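Local coordinates for putative oxidoreductase (Bacteroides fragilis NCTC 9343, PDB 3EOF), which probably works as an FMN-dependent oxidoreductase of the nitroreductase family, binding flavin mononucleotide in pockets to which both subunits of its dimer contribute, at residues T11-Q16 against Q65-E70; V46-D51 against V73-C78; C129-T134 against T156-Y161. One frame throughout, in Å; residues are numbered along the deposited sequence.

Contact 1. Residues T11-Q16 against Q65-E70; sequences TIRKYQ and QPMVKE. With FMN (flavin mononucleotide), chain C.
M67, present as selenomethionine, packs against both R13 and Y15 and carries much of this contact. Its side chain runs alongside that of R13, with CG 3.7 Å from R13 CB, while M67 CB sits at the edge of the Y15 ring, in the ring plane, 3.9 Å from Y15 CE2. A bend at chi2 (82°) and again at chi3 brings SE beside the R13 aliphatic carbons and sends CE toward the flavin, 3.6 Å from FMN O2. A long, flexible apolar chain can follow the ring edge, the methylene stem and the cofactor in turn. R13, extended from CG to NE, then has its guanidinium edge turned to the pyrimidine side of the flavin: NE gives a nearly straight bond to FMN O2 (2.7 Å, 167°), and NH2 binds FMN N1 at 3.1 Å. This positive group would probably stabilise negative charge at that end of the reduced ring. Q65 adds a paired amide grip, its OE1 accepting from FMN N3 at 2.7 Å and its NE2 donating to FMN O4. E70 reaches the other segment through water. One water donates to R13 O (2.5 Å) and to E70 OE1, and a second accepts from Y15 N at 2.7 Å and probably donates to E70 OE1; the solvent-exposed carboxylate thus reaches backbone groups of the loop. The phenol of Y15 goes further inward and is hydrogen-bonded to T158. The contact thus sets the loop after helix 2-7 against short helix 67-70, both packed on strand 127-131 through C129 and L131.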
loop_
_atom_site.group_PDB
_atom_site.type_symbol
_atom_site.label_atom_id
_atom_site.label_comp_id
_atom_site.label_asym_id
_atom_site.label_seq_id
_atom_site.Cartn_x
_atom_site.Cartn_y
_atom_site.Cartn_z
ATOM N N THR A 11 -5.514 13.190 9.929
ATOM C CA THR A 11 -5.132 13.793 8.685
ATOM C C THR A 11 -5.145 15.316 8.885
ATOM O O THR A 11 -6.065 15.859 9.496
ATOM C CB THR A 11 -6.123 13.381 7.507
ATOM O OG1 THR A 11 -5.895 12.021 7.132
ATOM C CG2 THR A 11 -5.878 14.206 6.296
ATOM N N ILE A 12 -4.139 15.980 8.311
ATOM C CA ILE A 12 -3.989 17.403 8.417
ATOM C C ILE A 12 -4.015 17.926 7.018
ATOM O O ILE A 12 -3.251 17.445 6.155
ATOM C CB ILE A 12 -2.670 17.792 9.117
ATOM C CG1 ILE A 12 -2.621 17.212 10.548
ATOM C CG2 ILE A 12 -2.514 19.283 9.092
ATOM C CD1 ILE A 12 -3.684 17.770 11.510
ATOM N N ARG A 13 -4.902 18.898 6.801
ATOM C CA ARG A 13 -5.150 19.510 5.509
ATOM C C ARG A 13 -4.853 21.017 5.458
ATOM O O ARG A 13 -5.032 21.644 4.422
ATOM C CB ARG A 13 -6.627 19.312 5.145
ATOM C CG ARG A 13 -7.046 17.874 4.958
ATOM C CD ARG A 13 -8.532 17.749 4.768
ATOM N NE ARG A 13 -8.912 16.369 4.488
ATOM C CZ ARG A 13 -9.176 15.426 5.398
ATOM N NH1 ARG A 13 -9.096 15.660 6.699
ATOM N NH2 ARG A 13 -9.514 14.214 4.999
ATOM N N LYS A 14 -4.449 21.611 6.581
ATOM C CA LYS A 14 -4.164 23.043 6.654
ATOM C C LYS A 14 -2.741 23.105 7.168
ATOM O O LYS A 14 -2.440 22.449 8.161
ATOM C CB LYS A 14 -5.081 23.745 7.643
ATOM C CG LYS A 14 -6.542 23.634 7.398
ATOM C CD LYS A 14 -6.989 24.505 6.291
ATOM C CE LYS A 14 -8.505 24.381 6.100
ATOM N NZ LYS A 14 -9.282 24.721 7.332
ATOM N N TYR A 15 -1.888 23.898 6.515
ATOM C CA TYR A 15 -0.475 23.929 6.855
ATOM C C TYR A 15 -0.022 25.325 7.151
ATOM O O TYR A 15 -0.567 26.333 6.668
ATOM C CB TYR A 15 0.370 23.314 5.723
ATOM C CG TYR A 15 -0.233 22.010 5.242
ATOM C CD1 TYR A 15 -0.070 20.835 5.966
ATOM C CD2 TYR A 15 -1.051 21.976 4.107
ATOM C CE1 TYR A 15 -0.677 19.645 5.552
ATOM C CE2 TYR A 15 -1.643 20.775 3.666
ATOM C CZ TYR A 15 -1.452 19.633 4.385
ATOM O OH TYR A 15 -2.041 18.472 3.955
ATOM N N GLN A 16 0.985 25.358 7.990
ATOM C CA GLN A 16 1.586 26.566 8.455
ATOM C C GLN A 16 2.444 27.081 7.290
ATOM O O GLN A 16 2.861 26.306 6.414
ATOM C CB GLN A 16 2.424 26.206 9.696
ATOM C CG GLN A 16 2.806 27.326 10.568
ATOM C CD GLN A 16 3.884 26.928 11.558
ATOM O OE1 GLN A 16 3.946 25.755 11.963
ATOM N NE2 GLN A 16 4.763 27.912 11.941
ATOM N N GLN A 65 -8.272 20.519 -4.739
ATOM C CA GLN A 65 -8.344 20.392 -3.297
ATOM C C GLN A 65 -7.267 21.310 -2.846
ATOM O O GLN A 65 -6.173 21.279 -3.404
ATOM C CB GLN A 65 -8.075 18.984 -2.841
ATOM C CG GLN A 65 -9.089 17.995 -3.328
ATOM C CD GLN A 65 -8.819 16.627 -2.800
ATOM O OE1 GLN A 65 -9.116 16.362 -1.643
ATOM N NE2 GLN A 65 -8.252 15.745 -3.634
ATOM N N PRO A 66 -7.567 22.154 -1.854
ATOM C CA PRO A 66 -6.653 23.227 -1.461
ATOM C C PRO A 66 -5.280 22.844 -0.991
ATOM O O PRO A 66 -4.368 23.618 -1.171
ATOM C CB PRO A 66 -7.441 23.997 -0.388
ATOM C CG PRO A 66 -8.526 23.053 0.063
ATOM C CD PRO A 66 -8.818 22.163 -1.074
HETATM N N MSE A 67 -5.132 21.633 -0.477
HETATM C CA MSE A 67 -3.885 21.157 0.107
HETATM C C MSE A 67 -2.746 21.082 -0.885
HETATM O O MSE A 67 -1.587 21.137 -0.492
HETATM C CB MSE A 67 -4.058 19.754 0.730
HETATM C CG MSE A 67 -5.067 19.616 1.859
HETATM SE SE MSE A 67 -6.917 19.406 1.316
HETATM C CE MSE A 67 -6.855 17.612 0.633
ATOM N N VAL A 68 -3.069 20.891 -2.165
ATOM C CA VAL A 68 -2.024 20.854 -3.186
ATOM C C VAL A 68 -1.242 22.179 -3.275
ATOM O O VAL A 68 -0.032 22.172 -3.476
ATOM C CB VAL A 68 -2.565 20.521 -4.603
ATOM C CG1 VAL A 68 -1.406 20.530 -5.594
ATOM C CG2 VAL A 68 -3.275 19.155 -4.622
ATOM N N LYS A 69 -1.939 23.312 -3.203
ATOM C CA LYS A 69 -1.264 24.607 -3.288
ATOM C C LYS A 69 -0.800 25.072 -1.921
ATOM O O LYS A 69 0.232 25.714 -1.805
ATOM C CB LYS A 69 -2.170 25.662 -3.916
ATOM C CG LYS A 69 -2.479 25.482 -5.405
ATOM C CD LYS A 69 -3.439 26.611 -5.861
ATOM C CE LYS A 69 -4.096 26.356 -7.221
ATOM N NZ LYS A 69 -5.152 27.397 -7.600
ATOM N N GLU A 70 -1.540 24.714 -0.881
ATOM C CA GLU A 70 -1.244 25.172 0.442
ATOM C C GLU A 70 -0.104 24.450 1.134
ATOM O O GLU A 70 0.577 25.051 1.949
ATOM C CB GLU A 70 -2.516 25.151 1.266
ATOM C CG GLU A 70 -3.501 26.161 0.716
ATOM C CD GLU A 70 -4.822 26.206 1.450
ATOM O OE1 GLU A 70 -4.921 25.637 2.591
ATOM O OE2 GLU A 70 -5.752 26.834 0.855
HETATM N N1 FMN C . -8.590 13.249 2.226
HETATM C C2 FMN C . -9.032 14.325 1.448
HETATM O O2 FMN C . -9.373 15.396 1.976
HETATM N N3 FMN C . -9.132 14.212 0.060
HETATM C C4 FMN C . -8.797 13.028 -0.627
HETATM O O4 FMN C . -8.499 13.091 -1.879
HETATM C C4A FMN C . -8.367 11.935 0.190
HETATM N N5 FMN C . -8.026 10.731 -0.409
HETATM C C5A FMN C . -7.556 9.656 0.330
HETATM C C6 FMN C . -7.217 8.489 -0.369
HETATM C C7 FMN C . -6.755 7.371 0.302
HETATM C C7M FMN C . -6.435 6.148 -0.510
HETATM C C8 FMN C . -6.638 7.405 1.689
HETATM C C8M FMN C . -5.917 6.286 2.364
HETATM C C9 FMN C . -6.977 8.577 2.402
HETATM C C9A FMN C . -7.449 9.738 1.737
HETATM N N10 FMN C . -7.816 10.949 2.376
HETATM C C10 FMN C . -8.266 12.038 1.607
HETATM C "C1'" FMN C . -7.817 11.104 3.895
HETATM C "C2'" FMN C . -9.018 10.362 4.464
HETATM O "O2'" FMN C . -10.203 11.092 4.120
HETATM C "C3'" FMN C . -8.861 10.099 5.949
HETATM O "O3'" FMN C . -7.785 9.188 6.242
HETATM C "C4'" FMN C . -10.144 9.549 6.586
HETATM O "O4'" FMN C . -11.155 10.537 6.613
HETATM C "C5'" FMN C . -9.887 9.202 8.025
HETATM O "O5'" FMN C . -9.334 10.396 8.582
HETATM P P FMN C . -7.969 10.372 9.473
HETATM O O1P FMN C . -6.762 9.944 8.612
HETATM O O2P FMN C . -8.159 9.371 10.584
HETATM O O3P FMN C . -7.898 11.777 10.090
HETATM O O HOH W 1 -5.924 23.126 2.550
HETATM O O HOH W 2 -3.048 25.505 4.711
HETATM O O HOH W 3 -1.219 27.434 3.698
#

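Contact 2. Residues V46-D51 against V73-C78; sequences VVVTRD and VVLTFC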
loop_
_atom_site.group_PDB
_atom_site.type_symbol
_atom_site.label_atom_id
_atom_site.label_comp_id
_atom_site.label_asym_id
_atom_site.label_seq_id
_atom_site.Cartn_x
_atom_site.Cartn_y
_atom_site.Cartn_z
ATOM N N VAL A 46 9.565 8.828 -6.288
ATOM C CA VAL A 46 8.840 9.870 -5.597
ATOM C C VAL A 46 9.151 11.185 -6.294
ATOM O O VAL A 46 10.325 11.649 -6.325
ATOM C CB VAL A 46 9.280 9.984 -4.102
ATOM C CG1 VAL A 46 8.384 11.046 -3.355
ATOM C CG2 VAL A 46 9.260 8.602 -3.393
ATOM N N VAL A 47 8.122 11.804 -6.871
ATOM C CA VAL A 47 8.276 13.122 -7.408
ATOM C C VAL A 47 7.946 14.110 -6.285
ATOM O O VAL A 47 6.855 14.073 -5.689
ATOM C CB VAL A 47 7.394 13.388 -8.637
ATOM C CG1 VAL A 47 7.674 14.755 -9.135
ATOM C CG2 VAL A 47 7.682 12.365 -9.712
ATOM N N VAL A 48 8.914 14.977 -5.997
ATOM C CA VAL A 48 8.817 16.034 -4.981
ATOM C C VAL A 48 8.493 17.351 -5.698
ATOM O O VAL A 48 9.268 17.813 -6.516
ATOM C CB VAL A 48 10.132 16.189 -4.184
ATOM C CG1 VAL A 48 10.038 17.362 -3.171
ATOM C CG2 VAL A 48 10.505 14.834 -3.483
ATOM N N THR A 49 7.297 17.882 -5.405
ATOM C CA THR A 49 6.774 19.142 -5.889
ATOM C C THR A 49 6.747 20.234 -4.806
ATOM O O THR A 49 6.013 20.160 -3.848
ATOM C CB THR A 49 5.383 18.914 -6.414
ATOM O OG1 THR A 49 5.480 17.945 -7.470
ATOM C CG2 THR A 49 4.711 20.211 -6.870
ATOM N N ARG A 50 7.574 21.247 -4.987
ATOM C CA ARG A 50 7.685 22.367 -4.060
ATOM C C ARG A 50 7.339 23.698 -4.740
ATOM O O ARG A 50 6.826 24.593 -4.099
ATOM C CB ARG A 50 9.113 22.449 -3.523
ATOM C CG ARG A 50 9.537 21.330 -2.612
ATOM C CD ARG A 50 10.957 21.604 -2.259
ATOM N NE ARG A 50 11.534 20.758 -1.230
ATOM C CZ ARG A 50 11.419 20.965 0.074
ATOM N NH1 ARG A 50 10.662 21.951 0.540
ATOM N NH2 ARG A 50 12.019 20.137 0.915
ATOM N N ASP A 51 7.596 23.794 -6.041
ATOM C CA ASP A 51 7.336 24.999 -6.808
ATOM C C ASP A 51 5.851 25.342 -6.869
ATOM O O ASP A 51 5.030 24.470 -7.127
ATOM C CB ASP A 51 7.860 24.840 -8.238
ATOM C CG ASP A 51 7.708 26.111 -9.056
ATOM O OD1 ASP A 51 8.319 27.133 -8.660
ATOM O OD2 ASP A 51 6.984 26.098 -10.076
ATOM N N VAL A 73 5.108 21.032 0.536
ATOM C CA VAL A 73 5.558 19.863 -0.231
ATOM C C VAL A 73 4.371 18.982 -0.619
ATOM O O VAL A 73 3.479 18.710 0.197
ATOM C CB VAL A 73 6.583 19.008 0.593
ATOM C CG1 VAL A 73 7.009 17.821 -0.199
ATOM C CG2 VAL A 73 7.789 19.878 1.025
ATOM N N VAL A 74 4.372 18.576 -1.887
ATOM C CA VAL A 74 3.423 17.626 -2.469
ATOM C C VAL A 74 4.294 16.508 -3.012
ATOM O O VAL A 74 5.214 16.750 -3.800
ATOM C CB VAL A 74 2.552 18.255 -3.594
ATOM C CG1 VAL A 74 1.562 17.236 -4.159
ATOM C CG2 VAL A 74 1.832 19.459 -3.032
ATOM N N LEU A 75 4.044 15.294 -2.531
ATOM C CA LEU A 75 4.805 14.124 -2.938
ATOM C C LEU A 75 3.937 13.186 -3.692
ATOM O O LEU A 75 2.923 12.771 -3.164
ATOM C CB LEU A 75 5.325 13.379 -1.730
ATOM C CG LEU A 75 6.279 14.107 -0.799
ATOM C CD1 LEU A 75 6.536 13.179 0.375
ATOM C CD2 LEU A 75 7.592 14.506 -1.513
ATOM N N THR A 76 4.310 12.907 -4.947
ATOM C CA THR A 76 3.617 11.939 -5.803
ATOM C C THR A 76 4.429 10.652 -5.772
ATOM O O THR A 76 5.541 10.603 -6.319
ATOM C CB THR A 76 3.435 12.463 -7.237
ATOM O OG1 THR A 76 2.709 13.703 -7.203
ATOM C CG2 THR A 76 2.681 11.445 -8.106
ATOM N N PHE A 77 3.895 9.642 -5.065
ATOM C CA PHE A 77 4.490 8.304 -4.996
ATOM C C PHE A 77 4.089 7.479 -6.234
ATOM O O PHE A 77 2.923 7.150 -6.442
ATOM C CB PHE A 77 4.065 7.617 -3.716
ATOM C CG PHE A 77 4.562 8.305 -2.486
ATOM C CD1 PHE A 77 3.808 9.304 -1.878
ATOM C CD2 PHE A 77 5.778 7.958 -1.934
ATOM C CE1 PHE A 77 4.245 9.931 -0.762
ATOM C CE2 PHE A 77 6.227 8.579 -0.823
ATOM C CZ PHE A 77 5.444 9.595 -0.224
ATOM N N CYS A 78 5.084 7.140 -7.047
ATOM C CA CYS A 78 4.887 6.403 -8.280
ATOM C C CYS A 78 5.433 4.976 -8.280
ATOM O O CYS A 78 6.571 4.732 -7.822
ATOM C CB CYS A 78 5.591 7.147 -9.416
ATOM S SG CYS A 78 5.091 8.839 -9.544
HETATM O O HOH W 4 4.612 15.581 -6.791
#
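An antiparallel pair of neighbouring strands, 46-49 beside 73-78, forms one side of the four-stranded sheet at the heart of this nitroreductase-type fold. Their axes come within 4.7 Å and run at 165°. V47 with T76 and T49 with V74 are hydrogen-bonded pairs, each joined by two backbone bonds of 2.9 to 3.0 Å between N and O of the partners; V46 with F77 and V48 with L75 are the non-hydrogen-bonded pairs between and beyond them. These latter four residues share a face that packs on helices: V46 and V48 on helix 22-32, L75 and F77 on helix 100-123. Here branched and aromatic side chains fill the space between sheet and helices. L75 leans across, its CD2 touching V48 CG2 at 3.5 Å and reaching V46 CG1 from an oblique direction. Both methyls of V46 meet F77: CG1, anti to the backbone N (chi1 -175°), lies over the rim of one ring face, and CG2 is 3.8 Å from F77 CD2. At the end of the pair the extended R50 lays its guanidinium face over V73 CG2, 3.6 Å from NH1, while its NH1 forms a salt bridge with D19 and a hydrogen bond with I20 O. Strand 44-49 ends the sheet within its own chain, yet V46 to V48 pair in parallel with a strand of the second subunit, so the sheet crosses the dimer interface. On the face bearing V47, T49, V74 and T76, a single water joins three oxygens: V47 O, T49 OG1 at 2.6 Å and T76 OG1 at 2.7 Å.

Contact 3. Residues C129-T134 against T156-Y161; sequences CYLGTT and TVTVGY. With FMN (flavin mononucleotide), chain C.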
loop_
_atom_site.group_PDB
_atom_site.type_symbol
_atom_site.label_atom_id
_atom_site.label_comp_id
_atom_site.label_asym_id
_atom_site.label_seq_id
_atom_site.Cartn_x
_atom_site.Cartn_y
_atom_site.Cartn_z
ATOM N N CYS A 129 -1.795 14.367 4.298
ATOM C CA CYS A 129 -3.093 14.061 3.741
ATOM C C CYS A 129 -2.841 13.343 2.429
ATOM O O CYS A 129 -2.054 13.800 1.600
ATOM C CB CYS A 129 -3.902 15.319 3.474
ATOM S SG CYS A 129 -5.552 14.962 2.889
ATOM N N TYR A 130 -3.470 12.193 2.247
ATOM C CA TYR A 130 -3.356 11.480 1.002
ATOM C C TYR A 130 -4.388 12.073 0.079
ATOM O O TYR A 130 -5.433 12.496 0.546
ATOM C CB TYR A 130 -3.687 10.017 1.196
ATOM C CG TYR A 130 -2.583 9.145 1.829
ATOM C CD1 TYR A 130 -1.675 8.485 1.030
ATOM C CD2 TYR A 130 -2.514 8.933 3.172
ATOM C CE1 TYR A 130 -0.709 7.634 1.562
ATOM C CE2 TYR A 130 -1.526 8.087 3.724
ATOM C CZ TYR A 130 -0.628 7.435 2.866
ATOM O OH TYR A 130 0.386 6.589 3.301
ATOM N N LEU A 131 -4.089 12.111 -1.213
ATOM C CA LEU A 131 -5.060 12.532 -2.211
ATOM C C LEU A 131 -5.375 11.247 -3.046
ATOM O O LEU A 131 -4.471 10.619 -3.734
ATOM C CB LEU A 131 -4.565 13.699 -3.070
ATOM C CG LEU A 131 -3.849 14.879 -2.389
ATOM C CD1 LEU A 131 -3.152 15.734 -3.451
ATOM C CD2 LEU A 131 -4.782 15.720 -1.481
ATOM N N GLY A 132 -6.659 10.865 -2.953
ATOM C CA GLY A 132 -7.216 9.702 -3.659
ATOM C C GLY A 132 -7.483 10.028 -5.110
ATOM O O GLY A 132 -7.708 9.141 -5.975
ATOM N N THR A 133 -7.417 11.320 -5.392
ATOM C CA THR A 133 -7.616 11.826 -6.743
ATOM C C THR A 133 -6.528 11.393 -7.732
ATOM O O THR A 133 -6.686 11.526 -8.957
ATOM C CB THR A 133 -7.742 13.331 -6.680
ATOM O OG1 THR A 133 -6.731 13.847 -5.789
ATOM C CG2 THR A 133 -9.104 13.680 -6.119
ATOM N N THR A 134 -5.418 10.881 -7.210
ATOM C CA THR A 134 -4.305 10.417 -8.040
ATOM C C THR A 134 -4.699 9.350 -9.032
ATOM O O THR A 134 -4.162 9.321 -10.121
ATOM C CB THR A 134 -3.163 9.827 -7.154
ATOM O OG1 THR A 134 -2.778 10.793 -6.198
ATOM C CG2 THR A 134 -1.968 9.511 -7.947
ATOM N N THR A 156 -0.672 10.469 -3.771
ATOM C CA THR A 156 -0.064 11.760 -3.559
ATOM C C THR A 156 -0.326 12.162 -2.146
ATOM O O THR A 156 -1.418 11.941 -1.647
ATOM C CB THR A 156 -0.669 12.818 -4.495
ATOM O OG1 THR A 156 -0.546 12.324 -5.834
ATOM C CG2 THR A 156 0.098 14.170 -4.342
ATOM N N VAL A 157 0.698 12.713 -1.501
ATOM C CA VAL A 157 0.609 13.163 -0.141
ATOM C C VAL A 157 1.056 14.600 -0.049
ATOM O O VAL A 157 2.161 14.952 -0.469
ATOM C CB VAL A 157 1.489 12.301 0.742
ATOM C CG1 VAL A 157 1.595 12.812 2.180
ATOM C CG2 VAL A 157 0.979 10.871 0.711
ATOM N N THR A 158 0.181 15.427 0.511
ATOM C CA THR A 158 0.476 16.831 0.835
ATOM C C THR A 158 1.023 16.794 2.279
ATOM O O THR A 158 0.478 16.109 3.136
ATOM C CB THR A 158 -0.763 17.684 0.639
ATOM O OG1 THR A 158 -1.814 17.223 1.504
ATOM C CG2 THR A 158 -1.219 17.584 -0.878
ATOM N N VAL A 159 2.145 17.466 2.491
ATOM C CA VAL A 159 2.883 17.451 3.744
ATOM C C VAL A 159 3.212 18.886 4.159
ATOM O O VAL A 159 3.592 19.728 3.312
ATOM C CB VAL A 159 4.336 16.831 3.610
ATOM C CG1 VAL A 159 4.776 16.258 4.938
ATOM C CG2 VAL A 159 4.444 15.834 2.520
ATOM N N GLY A 160 3.102 19.151 5.464
ATOM C CA GLY A 160 3.421 20.456 6.001
ATOM C C GLY A 160 3.356 20.425 7.487
ATOM O O GLY A 160 2.990 19.419 8.067
ATOM N N TYR A 161 3.762 21.515 8.119
ATOM C CA TYR A 161 3.610 21.634 9.553
ATOM C C TYR A 161 2.147 21.981 9.756
ATOM O O TYR A 161 1.616 22.774 9.013
ATOM C CB TYR A 161 4.511 22.711 10.106
ATOM C CG TYR A 161 5.930 22.291 10.081
ATOM C CD1 TYR A 161 6.725 22.520 8.967
ATOM C CD2 TYR A 161 6.482 21.649 11.169
ATOM C CE1 TYR A 161 8.029 22.150 8.957
ATOM C CE2 TYR A 161 7.782 21.291 11.172
ATOM C CZ TYR A 161 8.558 21.536 10.062
ATOM O OH TYR A 161 9.869 21.153 10.090
HETATM N N1 FMN C . -8.590 13.249 2.226
HETATM C C2 FMN C . -9.032 14.325 1.448
HETATM O O2 FMN C . -9.373 15.396 1.976
HETATM N N3 FMN C . -9.132 14.212 0.060
HETATM C C4 FMN C . -8.797 13.028 -0.627
HETATM O O4 FMN C . -8.499 13.091 -1.879
HETATM C C4A FMN C . -8.367 11.935 0.190
HETATM N N5 FMN C . -8.026 10.731 -0.409
HETATM C C5A FMN C . -7.556 9.656 0.330
HETATM C C6 FMN C . -7.217 8.489 -0.369
HETATM C C7 FMN C . -6.755 7.371 0.302
HETATM C C7M FMN C . -6.435 6.148 -0.510
HETATM C C8 FMN C . -6.638 7.405 1.689
HETATM C C8M FMN C . -5.917 6.286 2.364
HETATM C C9 FMN C . -6.977 8.577 2.402
HETATM C C9A FMN C . -7.449 9.738 1.737
HETATM N N10 FMN C . -7.816 10.949 2.376
HETATM C C10 FMN C . -8.266 12.038 1.607
HETATM C "C1'" FMN C . -7.817 11.104 3.895
HETATM C "C2'" FMN C . -9.018 10.362 4.464
HETATM O "O2'" FMN C . -10.203 11.092 4.120
HETATM C "C3'" FMN C . -8.861 10.099 5.949
HETATM O "O3'" FMN C . -7.785 9.188 6.242
HETATM C "C4'" FMN C . -10.144 9.549 6.586
HETATM O "O4'" FMN C . -11.155 10.537 6.613
HETATM C "C5'" FMN C . -9.887 9.202 8.025
HETATM O "O5'" FMN C . -9.334 10.396 8.582
HETATM P P FMN C . -7.969 10.372 9.473
HETATM O O1P FMN C . -6.762 9.944 8.612
HETATM O O2P FMN C . -8.159 9.371 10.584
HETATM O O3P FMN C . -7.898 11.777 10.090
#
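C129 and T158 exchange two backbone bonds, C129 N to T158 O at 3.1 Å and T158 N to C129 O at 3.0 Å, and L131 N binds T156 O, so strands 129-131 and 156-160 run antiparallel at 149°. On one face V157 CG2 lies over the Y130 ring, 4.0 Å from its centroid and 30° off the normal, a CH-pi contact; the tyrosine's hydroxyl is held by Q115. On the other face L131 CD1 lies against the methyls of both T156 and T158, 3.7 Å from each CG2. T158 places OG1 between backbone N and carbonyl carbon (chi1 60°), which turns that hydroxyl toward Y15 and leaves CG2 for the leucine. Past the strand, T134 OG1 donates to L131 O and is hydrogen-bonded to T156 OG1 at 2.7 Å; T156 suits its buried place, its hydroxyl pairing with T134 and its methyl packing on L131. The strand end meets the flavin: Y130 O lies over the isoalloxazine, 3.0 Å from FMN C4A, and G132 N donates to FMN O4. Glycine suits 132, where a side chain would probably crowd FMN C6. Such a strand end, its backbone N-H weakly bonded to N5, is consistent with the FMN site of nitroreductases.

In the fold
From the N terminus, contact 1 opens at residues 11-16, and the chain passes through helix 22-32, strand 44-49 and helix 52-58 before 65-70 closes that loop. Contact 2 has by then begun at 46-51 and closes only at 73-78, so the two cross along the sequence; V68 O packs on V74 CG2 where the short helix leads into strand 73-80. Contact 3 follows in series, its loop holding helix 138-145. Strand 151-160 lies between strands 73-80 and 127-131, so backbone bonds such as V157 N to L75 O unite contacts 2 and 3 in one sheet. Y15 with T158 and Q16 with Y161 fasten contact 1 to contact 3, and those two contacts share the flavin.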